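Local coordinates for putative epoxide hydrolase protein (Klebsiella pneumoniae subsp. pneumoniae, PDB 5BOV) that is probably a hydrolase of the alpha/beta-hydrolase fold, possibly acting on epoxides or on monoacylglycerol esters, at residues L240-E251 / K268-L278. Residues are numbered along the deposited sequence; the frame is centred on the assembly and turned at random. Where two conformers were deposited one is given.
Sequences LPPITVPTITLE and KFTGKYEHRDL
Thr247-Glu251 and Tyr273-Leu278 pair as the last two parallel strands of the central sheet, the second forming its outer edge. Their short axes run 4.7 Å apart at 18°, and six backbone hydrogen bonds alternate between them, from Thr247 N to Lys272 O through to Leu278 N to Glu251 O. On the face carrying Thr249, its hydroxyl joins two aromatic side chains: OG1 lies 2.6 Å from Tyr273 OH and 2.6 Å from His275 ND1, at the edge of the imidazole. Both rings reach it because their CG atoms extend opposite the backbone nitrogen (chi1 -176° in Tyr273). The far imidazole nitrogen, NE2, donates to Asp277 OD1 (2.9 Å), so bonds at both nitrogens restrain the ring's rotation. This is the beta-alpha-beta unit closing the alpha/beta-hydrolase sheet; Tyr265 of its short connecting helix packs on Thr249, Tyr273 and His275. On the other face, in the given one of two Arg276 conformers, Ile248 CD1 lies over one guanidinium face, 4.0 Å from NH2. In it, NE salt-bridges Glu274 OE2, in the guanidinium plane but from above the carboxylate plane, and NH2 salt-bridges Asp300 of helix 291-303. Before the strands, Phe269 receives Thr247 CG2 and Ile243 CD1 against its ring, the latter 3.8 Å from CE1. The bent Lys268 chain brings NZ to Leu240 O (2.8 Å), and a water bridges Val245 O, Gly271 N and Lys272 O.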
# COMPACT_ATOMS: atom_id res chain seq x y z
N LEU A 240 -6.46 17.19 4.49
CA LEU A 240 -7.32 16.05 4.21
C LEU A 240 -8.16 16.30 2.98
O LEU A 240 -9.39 16.27 3.05
CB LEU A 240 -8.14 15.65 5.41
CG LEU A 240 -7.39 15.50 6.75
CD1 LEU A 240 -8.38 15.05 7.85
CD2 LEU A 240 -6.22 14.56 6.63
N PRO A 241 -7.53 16.53 1.85
CA PRO A 241 -8.26 16.81 0.64
C PRO A 241 -9.13 15.63 0.19
O PRO A 241 -8.71 14.50 0.28
CB PRO A 241 -7.15 17.07 -0.38
CG PRO A 241 -6.03 16.23 0.11
CD PRO A 241 -6.09 16.43 1.58
N PRO A 242 -10.30 15.89 -0.37
CA PRO A 242 -11.11 14.78 -0.82
C PRO A 242 -10.61 14.20 -2.13
O PRO A 242 -9.81 14.83 -2.83
CB PRO A 242 -12.46 15.44 -1.04
CG PRO A 242 -12.15 16.86 -1.38
CD PRO A 242 -11.01 17.18 -0.45
N ILE A 243 -11.00 12.95 -2.37
CA ILE A 243 -10.65 12.28 -3.63
C ILE A 243 -11.83 12.41 -4.56
O ILE A 243 -12.99 12.03 -4.23
CB ILE A 243 -10.29 10.83 -3.32
CG1 ILE A 243 -8.89 10.84 -2.66
CG2 ILE A 243 -10.25 10.02 -4.60
CD1 ILE A 243 -8.54 9.61 -1.94
N THR A 244 -11.57 12.90 -5.75
CA THR A 244 -12.61 13.24 -6.70
C THR A 244 -12.88 12.15 -7.76
O THR A 244 -13.84 12.22 -8.53
CB THR A 244 -12.23 14.55 -7.48
OG1 THR A 244 -11.07 14.33 -8.28
CG2 THR A 244 -12.03 15.69 -6.53
N VAL A 245 -11.97 11.14 -7.84
CA VAL A 245 -12.06 10.13 -8.88
C VAL A 245 -12.98 9.00 -8.46
O VAL A 245 -13.24 8.80 -7.26
CB VAL A 245 -10.68 9.54 -9.26
CG1 VAL A 245 -9.70 10.70 -9.56
CG2 VAL A 245 -10.12 8.64 -8.21
N PRO A 246 -13.55 8.28 -9.42
CA PRO A 246 -14.43 7.16 -9.04
C PRO A 246 -13.70 6.15 -8.12
O PRO A 246 -12.64 5.73 -8.45
CB PRO A 246 -14.81 6.50 -10.39
CG PRO A 246 -14.65 7.61 -11.35
CD PRO A 246 -13.47 8.41 -10.89
N THR A 247 -14.35 5.82 -7.02
CA THR A 247 -13.68 5.01 -5.98
C THR A 247 -14.62 3.95 -5.45
O THR A 247 -15.81 4.23 -5.15
CB THR A 247 -13.27 5.90 -4.83
OG1 THR A 247 -12.33 6.91 -5.29
CG2 THR A 247 -12.62 5.12 -3.73
N ILE A 248 -14.09 2.72 -5.27
CA ILE A 248 -14.71 1.73 -4.46
C ILE A 248 -13.84 1.48 -3.24
O ILE A 248 -12.66 1.22 -3.39
CB ILE A 248 -14.98 0.39 -5.21
CG1 ILE A 248 -15.93 0.68 -6.37
CG2 ILE A 248 -15.48 -0.65 -4.28
CD1 ILE A 248 -16.32 -0.58 -7.15
N THR A 249 -14.44 1.58 -2.06
CA THR A 249 -13.76 1.20 -0.84
C THR A 249 -14.24 -0.21 -0.41
O THR A 249 -15.34 -0.62 -0.68
CB THR A 249 -14.00 2.22 0.32
OG1 THR A 249 -15.39 2.35 0.52
CG2 THR A 249 -13.36 3.53 -0.03
N LEU A 250 -13.29 -0.94 0.21
CA LEU A 250 -13.52 -2.30 0.66
C LEU A 250 -13.17 -2.44 2.13
O LEU A 250 -12.21 -1.83 2.59
CB LEU A 250 -12.66 -3.31 -0.10
CG LEU A 250 -12.75 -3.31 -1.61
CD1 LEU A 250 -11.75 -4.32 -2.18
CD2 LEU A 250 -14.16 -3.69 -2.02
N GLU A 251 -13.89 -3.33 2.85
CA GLU A 251 -13.39 -3.67 4.16
C GLU A 251 -13.76 -5.11 4.36
O GLU A 251 -14.75 -5.57 3.85
CB GLU A 251 -14.10 -2.75 5.18
CG GLU A 251 -13.57 -2.94 6.58
CD GLU A 251 -12.07 -2.78 6.61
OE1 GLU A 251 -11.60 -1.63 6.62
OE2 GLU A 251 -11.32 -3.83 6.61
N LYS A 268 -15.27 11.72 2.22
CA LYS A 268 -13.95 11.99 1.66
C LYS A 268 -13.86 11.64 0.20
O LYS A 268 -12.84 11.98 -0.42
CB LYS A 268 -12.89 11.22 2.41
CG LYS A 268 -12.87 11.43 3.90
CD LYS A 268 -12.83 12.89 4.24
CE LYS A 268 -11.56 13.59 3.80
NZ LYS A 268 -11.61 15.03 4.22
N PHE A 269 -14.90 11.09 -0.39
CA PHE A 269 -14.85 10.69 -1.80
C PHE A 269 -16.03 11.45 -2.48
O PHE A 269 -17.21 11.15 -2.19
CB PHE A 269 -15.04 9.22 -1.88
CG PHE A 269 -13.93 8.45 -1.23
CD1 PHE A 269 -12.72 8.27 -1.90
CD2 PHE A 269 -14.06 8.04 0.05
CE1 PHE A 269 -11.69 7.62 -1.25
CE2 PHE A 269 -12.98 7.37 0.69
CZ PHE A 269 -11.83 7.15 0.02
N THR A 270 -15.67 12.47 -3.24
CA THR A 270 -16.63 13.40 -3.74
C THR A 270 -17.12 13.13 -5.15
O THR A 270 -17.93 13.91 -5.64
CB THR A 270 -16.09 14.84 -3.63
OG1 THR A 270 -14.81 14.93 -4.26
CG2 THR A 270 -15.96 15.25 -2.19
N GLY A 271 -16.55 12.09 -5.81
CA GLY A 271 -17.04 11.66 -7.09
C GLY A 271 -17.91 10.43 -6.95
O GLY A 271 -18.63 10.23 -5.99
N LYS A 272 -17.92 9.62 -8.00
CA LYS A 272 -18.65 8.38 -8.00
C LYS A 272 -18.05 7.51 -6.93
O LYS A 272 -16.84 7.51 -6.74
CB LYS A 272 -18.50 7.72 -9.38
CG LYS A 272 -19.21 8.53 -10.44
CD LYS A 272 -19.04 7.85 -11.76
CE LYS A 272 -19.94 8.50 -12.79
NZ LYS A 272 -19.94 7.75 -14.08
N TYR A 273 -18.93 6.77 -6.24
CA TYR A 273 -18.53 6.05 -5.02
C TYR A 273 -19.36 4.86 -4.71
O TYR A 273 -20.58 4.87 -4.87
CB TYR A 273 -18.65 6.99 -3.82
CG TYR A 273 -18.17 6.38 -2.55
CD1 TYR A 273 -16.84 6.23 -2.33
CD2 TYR A 273 -19.05 5.87 -1.63
CE1 TYR A 273 -16.38 5.61 -1.16
CE2 TYR A 273 -18.62 5.26 -0.45
CZ TYR A 273 -17.29 5.12 -0.24
OH TYR A 273 -16.81 4.50 0.92
N GLU A 274 -18.72 3.82 -4.18
CA GLU A 274 -19.41 2.67 -3.61
C GLU A 274 -18.54 2.10 -2.52
O GLU A 274 -17.29 2.08 -2.69
CB GLU A 274 -19.62 1.63 -4.70
CG GLU A 274 -20.45 0.46 -4.23
CD GLU A 274 -20.60 -0.69 -5.24
OE1 GLU A 274 -20.41 -0.45 -6.42
OE2 GLU A 274 -20.91 -1.79 -4.74
N HIS A 275 -19.16 1.71 -1.44
CA HIS A 275 -18.47 0.97 -0.40
C HIS A 275 -18.93 -0.49 -0.39
O HIS A 275 -20.14 -0.76 -0.48
CB HIS A 275 -18.74 1.55 1.01
CG HIS A 275 -18.04 0.74 2.05
ND1 HIS A 275 -16.67 0.72 2.17
CD2 HIS A 275 -18.51 -0.17 2.94
CE1 HIS A 275 -16.31 -0.17 3.06
NE2 HIS A 275 -17.42 -0.74 3.55
N ARG A 276 -18.00 -1.42 -0.21
CA ARG A 276 -18.33 -2.86 -0.10
C ARG A 276 -17.69 -3.51 1.08
O ARG A 276 -16.46 -3.50 1.24
CB ARG A 276 -17.84 -3.69 -1.29
CG ARG A 276 -18.45 -3.24 -2.54
CD ARG A 276 -18.01 -4.10 -3.70
NE ARG A 276 -18.68 -3.57 -4.82
CZ ARG A 276 -18.41 -3.95 -6.04
NH1 ARG A 276 -17.48 -4.89 -6.31
NH2 ARG A 276 -19.11 -3.38 -6.99
N ASP A 277 -18.54 -4.09 1.91
CA ASP A 277 -18.09 -4.93 3.01
C ASP A 277 -17.94 -6.29 2.41
O ASP A 277 -18.96 -6.88 1.90
CB ASP A 277 -19.08 -4.91 4.19
CG ASP A 277 -19.06 -3.60 4.96
OD1 ASP A 277 -17.95 -3.04 5.18
OD2 ASP A 277 -20.11 -2.98 5.15
N LEU A 278 -16.78 -6.87 2.52
CA LEU A 278 -16.58 -8.21 2.00
C LEU A 278 -16.99 -9.26 3.05
O LEU A 278 -16.43 -9.28 4.11
CB LEU A 278 -15.14 -8.43 1.63
CG LEU A 278 -14.61 -7.47 0.55
CD1 LEU A 278 -13.14 -7.73 0.30
CD2 LEU A 278 -15.41 -7.59 -0.74
O HOH W 1 -15.83 10.61 -10.03
O HOH W 2 -15.23 9.59 -5.44